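Local coordinates for protein thermophilic dibenzothiophene desulfurization enzyme C (Paenibacillus sp. A11-2, PDB 5XDC) that probably catalyses the FMNH2-dependent oxidation of dibenzothiophene by molecular oxygen, first to the sulfoxide and then to the sulfone, at residues T31-R35 with A83-L87; P146-Y150 with Y223-L227; S204-R208 with W379-H385. All blocks are in the same frame, centred on the assembly; numbering follows the deposited sequence.

Interaction 1 (T31-R35 with A83-L87); sequences TVRER and ADASL
Arg-35 and Asp-84 form a buried salt bridge, and the arginine is easiest followed from its root. CB and CG leave helix 16-38 with CG anti to the carbonyl carbon (chi1 -78°), and a bend at chi3 turns the guanidinium back along its own helix. There NE donates to Thr-31 OG1 at 2.8 Å, almost straight at 171° and in the guanidinium plane, while one face of the group lies against Val-32 CA. That leaves the end to grip Asp-84: NH1 and NH2 both donate to the one oxygen OD2, end-on, at 2.8 and 2.9 Å, each bond bent (about 140°), with guanidinium and carboxylate nearly coplanar. NH1 also brushes Leu-87 CD1. The other carboxylate oxygen, OD1, takes Leu-87 N from above its plane at 3.0 Å, making Asp-84 the N-cap of helix 85-104. Val-32 CG2 packs on the carboxylate, 3.4 Å from OD2. With a methionine in place of Arg-35, the buried OD2 would probably be left without its charged mate, and Thr-31 OG1 would lose its straight donor. Within the acyl-CoA dehydrogenase-like N-terminal helical domain, the bridge ties helix 16-38 to the start of helix 85-104, with helix 43-52 beside Leu-87 and helix 376-385 against Val-32.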
loop_
_atom_site.group_PDB
_atom_site.type_symbol
_atom_site.label_atom_id
_atom_site.label_comp_id
_atom_site.label_asym_id
_atom_site.label_seq_id
_atom_site.Cartn_x
_atom_site.Cartn_y
_atom_site.Cartn_z
ATOM N N THR B 31 26.821 -19.529 10.994
ATOM C CA THR B 31 26.591 -20.791 10.313
ATOM C C THR B 31 25.193 -20.951 9.729
ATOM O O THR B 31 24.931 -21.978 9.091
ATOM C CB THR B 31 26.829 -21.958 11.276
ATOM O OG1 THR B 31 26.004 -21.779 12.437
ATOM C CG2 THR B 31 28.301 -22.039 11.669
ATOM N N VAL B 32 24.287 -19.989 9.930
ATOM C CA VAL B 32 22.888 -20.216 9.569
ATOM C C VAL B 32 22.732 -20.433 8.063
ATOM O O VAL B 32 21.914 -21.250 7.624
ATOM C CB VAL B 32 22.009 -19.052 10.074
ATOM C CG1 VAL B 32 22.464 -17.704 9.500
ATOM C CG2 VAL B 32 20.532 -19.319 9.762
ATOM N N ARG B 33 23.491 -19.702 7.249
ATOM C CA ARG B 33 23.325 -19.813 5.801
ATOM C C ARG B 33 23.557 -21.248 5.336
ATOM O O ARG B 33 22.746 -21.812 4.594
ATOM C CB ARG B 33 24.274 -18.833 5.099
ATOM C CG ARG B 33 24.184 -18.791 3.571
ATOM C CD ARG B 33 24.655 -17.419 3.025
ATOM N NE ARG B 33 25.897 -16.961 3.647
ATOM C CZ ARG B 33 26.329 -15.699 3.677
ATOM N NH1 ARG B 33 25.626 -14.715 3.123
ATOM N NH2 ARG B 33 27.480 -15.416 4.275
ATOM N N GLU B 34 24.645 -21.873 5.793
ATOM C CA GLU B 34 24.921 -23.253 5.400
ATOM C C GLU B 34 23.982 -24.237 6.101
ATOM O O GLU B 34 23.515 -25.209 5.491
ATOM C CB GLU B 34 26.386 -23.593 5.701
ATOM N N ARG B 35 23.684 -24.004 7.382
ATOM C CA ARG B 35 22.845 -24.946 8.117
ATOM C C ARG B 35 21.426 -25.002 7.567
ATOM O O ARG B 35 20.841 -26.085 7.451
ATOM C CB ARG B 35 22.811 -24.592 9.599
ATOM C CG ARG B 35 24.057 -25.012 10.350
ATOM C CD ARG B 35 23.875 -24.822 11.845
ATOM N NE ARG B 35 23.792 -23.402 12.213
ATOM C CZ ARG B 35 22.672 -22.738 12.485
ATOM N NH1 ARG B 35 21.495 -23.332 12.469
ATOM N NH2 ARG B 35 22.738 -21.457 12.824
ATOM N N ALA B 83 18.876 -13.701 14.076
ATOM C CA ALA B 83 20.061 -14.414 13.618
ATOM C C ALA B 83 19.717 -15.690 12.869
ATOM O O ALA B 83 20.342 -16.000 11.848
ATOM C CB ALA B 83 20.954 -14.770 14.813
ATOM N N ASP B 84 18.746 -16.442 13.380
ATOM C CA ASP B 84 18.389 -17.744 12.826
ATOM C C ASP B 84 16.920 -17.951 13.162
ATOM O O ASP B 84 16.579 -18.172 14.329
ATOM C CB ASP B 84 19.270 -18.846 13.412
ATOM C CG ASP B 84 18.967 -20.215 12.839
ATOM O OD1 ASP B 84 17.777 -20.530 12.636
ATOM O OD2 ASP B 84 19.934 -20.983 12.618
ATOM N N ALA B 85 16.050 -17.844 12.155
ATOM C CA ALA B 85 14.619 -17.882 12.422
ATOM C C ALA B 85 14.168 -19.241 12.927
ATOM O O ALA B 85 13.213 -19.315 13.698
ATOM C CB ALA B 85 13.833 -17.493 11.164
ATOM N N SER B 86 14.811 -20.328 12.480
ATOM C CA SER B 86 14.437 -21.650 12.972
ATOM C C SER B 86 14.781 -21.797 14.441
ATOM O O SER B 86 13.984 -22.331 15.226
ATOM C CB SER B 86 15.149 -22.734 12.166
ATOM O OG SER B 86 14.624 -22.847 10.845
ATOM N N LEU B 87 15.968 -21.344 14.831
ATOM C CA LEU B 87 16.341 -21.423 16.236
ATOM C C LEU B 87 15.489 -20.483 17.085
ATOM O O LEU B 87 15.090 -20.843 18.193
ATOM C CB LEU B 87 17.826 -21.134 16.407
ATOM C CG LEU B 87 18.740 -22.283 15.962
ATOM C CD1 LEU B 87 20.195 -21.846 15.866
ATOM C CD2 LEU B 87 18.603 -23.459 16.923
#

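Interaction 2 (P146-Y150 with Y223-L227); sequences PDGSY and YPDEL
With OG anti to its carbonyl carbon (chi1 -65°), Ser-149 places its hydroxyl against the start of the 223-227 segment, 3.4 Å from Pro-224 CD and 3.5 Å from Tyr-223 CD1. The chi1 of Asp-147, 71°, tucks its CG between backbone N and carbonyl carbon and turns the carboxylate back over its own loop. Ser-149 OG donates to Asp-147 OD2 at 2.7 Å, on the syn side and slightly out of plane, and Ser-149 N reaches OD1 at 3.0 Å from well above that plane. The second bond closes an Asx turn, which shapes the connection between antiparallel strands 141-144 and 150-153 of the acyl-CoA dehydrogenase-like middle domain. Across the contact no hydrogen bond forms; the joining is by packing. Pro-224 lays CG against the backbone of Asp-147 and Gly-148, 3.8 Å from Gly-148 C, while its ring and the Asp-147 side chain cross at about a right angle. Deeper in, Leu-227 extends CD1 to 3.7 Å from Gly-148 O and meets the edge of the Tyr-150 ring, 4.1 Å from Tyr-150 CD2. Tyr-223 N is held by Glu-226 OE1 at 3.0 Å, and the other oxygen of that carboxylate pairs with Arg-193.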
loop_
_atom_site.group_PDB
_atom_site.type_symbol
_atom_site.label_atom_id
_atom_site.label_comp_id
_atom_site.label_asym_id
_atom_site.label_seq_id
_atom_site.Cartn_x
_atom_site.Cartn_y
_atom_site.Cartn_z
ATOM N N PRO B 146 -7.818 -48.819 32.139
ATOM C CA PRO B 146 -8.465 -48.974 33.460
ATOM C C PRO B 146 -7.821 -48.204 34.609
ATOM O O PRO B 146 -8.522 -47.883 35.579
ATOM C CB PRO B 146 -8.381 -50.488 33.708
ATOM C CG PRO B 146 -8.346 -51.098 32.362
ATOM C CD PRO B 146 -7.614 -50.119 31.464
ATOM N N ASP B 147 -6.514 -47.948 34.564
ATOM C CA ASP B 147 -5.801 -47.278 35.645
ATOM C C ASP B 147 -5.879 -45.753 35.566
ATOM O O ASP B 147 -5.335 -45.081 36.446
ATOM C CB ASP B 147 -4.329 -47.673 35.644
ATOM C CG ASP B 147 -3.576 -47.076 34.463
ATOM O OD1 ASP B 147 -4.138 -47.105 33.354
ATOM O OD2 ASP B 147 -2.453 -46.590 34.643
ATOM N N GLY B 148 -6.508 -45.197 34.535
ATOM C CA GLY B 148 -6.500 -43.762 34.319
ATOM C C GLY B 148 -5.494 -43.290 33.295
ATOM O O GLY B 148 -5.459 -42.088 32.988
ATOM N N SER B 149 -4.647 -44.181 32.793
ATOM C CA SER B 149 -3.785 -43.848 31.672
ATOM C C SER B 149 -4.622 -43.744 30.396
ATOM O O SER B 149 -5.795 -44.124 30.352
ATOM C CB SER B 149 -2.691 -44.898 31.488
ATOM O OG SER B 149 -1.794 -44.943 32.580
ATOM N N TYR B 150 -3.999 -43.224 29.340
ATOM C CA TYR B 150 -4.618 -43.171 28.026
ATOM C C TYR B 150 -3.670 -43.786 27.013
ATOM O O TYR B 150 -2.450 -43.622 27.106
ATOM C CB TYR B 150 -4.958 -41.729 27.600
ATOM C CG TYR B 150 -6.232 -41.194 28.204
ATOM C CD1 TYR B 150 -7.457 -41.461 27.617
ATOM C CD2 TYR B 150 -6.218 -40.438 29.372
ATOM C CE1 TYR B 150 -8.631 -40.988 28.161
ATOM C CE2 TYR B 150 -7.401 -39.954 29.922
ATOM C CZ TYR B 150 -8.596 -40.242 29.317
ATOM O OH TYR B 150 -9.777 -39.778 29.847
ATOM N N TYR B 223 0.720 -41.836 31.189
ATOM C CA TYR B 223 0.384 -42.236 32.542
ATOM C C TYR B 223 -0.298 -41.094 33.272
ATOM O O TYR B 223 -0.211 -39.930 32.852
ATOM C CB TYR B 223 1.651 -42.680 33.267
ATOM C CG TYR B 223 2.344 -43.817 32.533
ATOM C CD1 TYR B 223 1.723 -45.055 32.398
ATOM C CD2 TYR B 223 3.578 -43.638 31.937
ATOM C CE1 TYR B 223 2.344 -46.096 31.705
ATOM C CE2 TYR B 223 4.201 -44.671 31.242
ATOM C CZ TYR B 223 3.568 -45.889 31.128
ATOM O OH TYR B 223 4.190 -46.911 30.435
ATOM N N PRO B 224 -1.015 -41.389 34.355
ATOM C CA PRO B 224 -1.879 -40.354 34.934
ATOM C C PRO B 224 -1.110 -39.175 35.468
ATOM O O PRO B 224 -1.655 -38.060 35.483
ATOM C CB PRO B 224 -2.632 -41.107 36.041
ATOM C CG PRO B 224 -2.592 -42.539 35.596
ATOM C CD PRO B 224 -1.236 -42.695 35.005
ATOM N N ASP B 225 0.138 -39.367 35.891
ATOM C CA ASP B 225 0.912 -38.256 36.429
ATOM C C ASP B 225 1.482 -37.375 35.327
ATOM O O ASP B 225 2.117 -36.359 35.636
ATOM C CB ASP B 225 2.036 -38.761 37.352
ATOM C CG ASP B 225 3.006 -39.705 36.663
ATOM O OD1 ASP B 225 2.571 -40.490 35.803
ATOM O OD2 ASP B 225 4.209 -39.672 37.003
ATOM N N GLU B 226 1.248 -37.726 34.059
ATOM C CA GLU B 226 1.709 -36.929 32.926
ATOM C C GLU B 226 0.595 -36.104 32.296
ATOM O O GLU B 226 0.880 -35.230 31.467
ATOM C CB GLU B 226 2.340 -37.855 31.871
ATOM C CG GLU B 226 3.543 -38.616 32.408
ATOM C CD GLU B 226 4.059 -39.719 31.483
ATOM O OE1 GLU B 226 3.246 -40.331 30.750
ATOM O OE2 GLU B 226 5.288 -39.964 31.512
ATOM N N LEU B 227 -0.654 -36.376 32.649
ATOM C CA LEU B 227 -1.790 -35.646 32.114
ATOM C C LEU B 227 -1.849 -34.228 32.664
ATOM O O LEU B 227 -1.564 -33.973 33.841
ATOM C CB LEU B 227 -3.076 -36.391 32.441
ATOM C CG LEU B 227 -3.116 -37.793 31.839
ATOM C CD1 LEU B 227 -4.236 -38.589 32.461
ATOM C CD2 LEU B 227 -3.298 -37.707 30.356
#

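Interaction 3 (S204-R208 with W379-H385); sequences SLGMR and WRDARTH. With IND (indole), chain J.
One wall of the indole pocket is built where the loop 204-208 lies along helix 376-385, with Met-207, Thr-384 and His-385 all lining the ligand. The loop backbone approaches the helix most closely at Gly-206, whose CA sits 3.5 Å from Arg-380 O in a C-H...O contact, at a point where a CB would clash with the helix backbone. Three bonds fasten the loop beside it. Met-207 N donates to Asp-381 OD1 at 2.8 Å, on the anti side and 31° out of the carboxylate plane; the same oxygen accepts from a water that in turn takes Arg-208 N. Gly-206 N makes a weak bond to Thr-384 OG1, whose own proton goes to Arg-380 O at 2.8 Å. Arg-380 NH1 reaches Leu-205 O at 3.0 Å, in both the carbonyl and the guanidinium plane, while NE and NH2 pair with Asp-376 and Glu-36. In the acyl-CoA dehydrogenase-like fold of this flavin monooxygenase family, the contact joins the middle domain to the C-terminal helical domain. Leu-205, its CG anti to the backbone N (chi1 177°), lays CD1 obliquely across the arginine chain, 3.6 Å from Arg-380 CD, and turns CD2 toward Trp-379, whose ring stacks on Trp-379 of the second subunit. Bent at chi2, Met-207 brings CE to 3.8 Å from His-385 CB, while its CB faces indole N1. The imidazole of His-385 meets the ligand through CD2, 3.7 Å from indole C8, with indole N1 at its edge and in its plane; its ND1 and NE2 are bonded to Tyr-259 and Tyr-93, which fixes the ring's rotation. Tyr-93 contacts FMN in a flavin-bound structure of this protein; no flavin is bound to this chain here.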
loop_
_atom_site.group_PDB
_atom_site.type_symbol
_atom_site.label_atom_id
_atom_site.label_comp_id
_atom_site.label_asym_id
_atom_site.label_seq_id
_atom_site.Cartn_x
_atom_site.Cartn_y
_atom_site.Cartn_z
ATOM N N SER B 204 10.888 -27.755 3.939
ATOM C CA SER B 204 10.013 -26.595 3.827
ATOM C C SER B 204 10.690 -25.426 3.110
ATOM O O SER B 204 11.912 -25.377 2.946
ATOM C CB SER B 204 9.564 -26.151 5.222
ATOM O OG SER B 204 10.698 -25.839 6.003
ATOM N N LEU B 205 9.865 -24.472 2.657
ATOM C CA LEU B 205 10.390 -23.253 2.041
ATOM C C LEU B 205 11.317 -22.515 2.997
ATOM O O LEU B 205 12.466 -22.205 2.658
ATOM C CB LEU B 205 9.237 -22.346 1.623
ATOM C CG LEU B 205 9.645 -20.993 1.022
ATOM C CD1 LEU B 205 10.445 -21.164 -0.255
ATOM C CD2 LEU B 205 8.413 -20.139 0.792
ATOM N N GLY B 206 10.795 -22.184 4.184
ATOM C CA GLY B 206 11.556 -21.562 5.240
ATOM C C GLY B 206 11.272 -22.258 6.560
ATOM O O GLY B 206 10.558 -23.256 6.613
ATOM N N MET B 207 11.838 -21.698 7.626
ATOM C CA MET B 207 11.823 -22.377 8.926
ATOM C C MET B 207 12.325 -23.816 8.783
ATOM O O MET B 207 11.783 -24.758 9.362
ATOM C CB MET B 207 10.427 -22.344 9.549
ATOM C CG MET B 207 9.951 -20.931 9.929
ATOM S SD MET B 207 11.075 -20.203 11.161
ATOM C CE MET B 207 10.109 -18.785 11.693
ATOM N N ARG B 208 13.409 -23.972 8.032
ATOM C CA ARG B 208 13.810 -25.285 7.541
ATOM C C ARG B 208 14.420 -26.176 8.618
ATOM O O ARG B 208 14.509 -27.394 8.402
ATOM C CB ARG B 208 14.804 -25.122 6.391
ATOM C CG ARG B 208 14.135 -24.678 5.089
ATOM C CD ARG B 208 15.102 -24.645 3.921
ATOM N NE ARG B 208 15.875 -25.874 3.784
ATOM C CZ ARG B 208 15.412 -27.017 3.288
ATOM N NH1 ARG B 208 14.156 -27.127 2.880
ATOM N NH2 ARG B 208 16.217 -28.060 3.203
ATOM N N TRP B 379 12.836 -13.637 3.769
ATOM C CA TRP B 379 11.501 -13.748 3.196
ATOM C C TRP B 379 10.987 -15.175 3.299
ATOM O O TRP B 379 9.827 -15.394 3.655
ATOM C CB TRP B 379 11.498 -13.278 1.744
ATOM C CG TRP B 379 10.171 -13.492 1.049
ATOM C CD1 TRP B 379 9.091 -12.668 1.077
ATOM C CD2 TRP B 379 9.800 -14.607 0.238
ATOM N NE1 TRP B 379 8.055 -13.204 0.340
ATOM C CE2 TRP B 379 8.470 -14.396 -0.187
ATOM C CE3 TRP B 379 10.461 -15.764 -0.177
ATOM C CZ2 TRP B 379 7.797 -15.286 -1.006
ATOM C CZ3 TRP B 379 9.781 -16.655 -0.986
ATOM C CH2 TRP B 379 8.469 -16.407 -1.396
ATOM N N ARG B 380 11.831 -16.164 3.005
ATOM C CA ARG B 380 11.358 -17.546 3.065
ATOM C C ARG B 380 10.893 -17.913 4.477
ATOM O O ARG B 380 9.835 -18.528 4.654
ATOM C CB ARG B 380 12.450 -18.504 2.596
ATOM C CG ARG B 380 12.677 -18.482 1.091
ATOM C CD ARG B 380 13.569 -19.620 0.652
ATOM N NE ARG B 380 14.976 -19.386 0.941
ATOM C CZ ARG B 380 15.669 -19.965 1.923
ATOM N NH1 ARG B 380 15.094 -20.811 2.760
ATOM N NH2 ARG B 380 16.946 -19.678 2.083
ATOM N N ASP B 381 11.664 -17.533 5.486
ATOM C CA ASP B 381 11.311 -17.851 6.867
ATOM C C ASP B 381 10.023 -17.156 7.270
ATOM O O ASP B 381 9.095 -17.783 7.795
ATOM C CB ASP B 381 12.450 -17.444 7.789
ATOM C CG ASP B 381 13.667 -18.338 7.653
ATOM O OD1 ASP B 381 13.524 -19.496 7.193
ATOM O OD2 ASP B 381 14.771 -17.880 8.016
ATOM N N ALA B 382 9.943 -15.853 7.011
ATOM C CA ALA B 382 8.754 -15.098 7.366
ATOM C C ALA B 382 7.553 -15.554 6.559
ATOM O O ALA B 382 6.462 -15.719 7.116
ATOM C CB ALA B 382 9.002 -13.608 7.151
ATOM N N ARG B 383 7.720 -15.737 5.244
ATOM C CA ARG B 383 6.581 -16.119 4.411
ATOM C C ARG B 383 6.005 -17.458 4.857
ATOM O O ARG B 383 4.787 -17.670 4.804
ATOM C CB ARG B 383 6.996 -16.177 2.934
ATOM C CG ARG B 383 5.904 -16.598 1.947
ATOM C CD ARG B 383 4.795 -15.575 1.822
ATOM N NE ARG B 383 3.975 -15.510 3.027
ATOM C CZ ARG B 383 2.985 -14.652 3.218
ATOM N NH1 ARG B 383 2.632 -13.806 2.262
ATOM N NH2 ARG B 383 2.334 -14.632 4.381
ATOM N N THR B 384 6.869 -18.375 5.305
ATOM C CA THR B 384 6.410 -19.671 5.801
ATOM C C THR B 384 5.620 -19.522 7.098
ATOM O O THR B 384 4.460 -19.940 7.186
ATOM C CB THR B 384 7.613 -20.606 5.992
ATOM O OG1 THR B 384 8.261 -20.842 4.732
ATOM C CG2 THR B 384 7.196 -21.961 6.556
ATOM N N HIS B 385 6.227 -18.941 8.134
ATOM C CA HIS B 385 5.562 -19.036 9.422
ATOM C C HIS B 385 4.378 -18.087 9.563
ATOM O O HIS B 385 3.452 -18.393 10.324
ATOM C CB HIS B 385 6.519 -18.804 10.580
ATOM C CG HIS B 385 5.931 -19.278 11.862
ATOM N ND1 HIS B 385 5.272 -18.428 12.720
ATOM C CD2 HIS B 385 5.753 -20.529 12.356
ATOM C CE1 HIS B 385 4.780 -19.125 13.731
ATOM N NE2 HIS B 385 5.054 -20.403 13.533
HETATM N N1 IND J . 6.720 -23.605 10.185
HETATM C C2 IND J . 7.120 -24.304 11.242
HETATM C C3 IND J . 6.017 -24.589 11.822
HETATM C C4 IND J . 3.549 -24.271 11.638
HETATM C C5 IND J . 2.601 -23.663 10.810
HETATM C C6 IND J . 3.003 -22.959 9.656
HETATM C C7 IND J . 4.353 -22.865 9.332
HETATM C C8 IND J . 5.297 -23.465 10.142
HETATM C C9 IND J . 4.881 -24.176 11.321
HETATM O O HOH W 1 15.078 -21.649 7.058
#

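In the fold
Interactions 1 and 3 are neighbours, their centres 12 Å apart, and they meet directly. Ser-86 OG packs 3.2 Å from Met-207 C, and Ala-85 CB lies 3.3 Å from Asp-381 OD2, so the start of helix 85-104 backs the loop that lines the indole pocket. Interaction 3 supplies pocket residues itself, whereas the Asp-84 side chain of interaction 1 is about 11 Å from the indole, a layer behind. Interaction 2 stands apart on the middle domain, its centre 39 and 38 Å from those of interactions 1 and 3, and away from the flavin and indole sites. Along the chain its segments alternate with those of interaction 3.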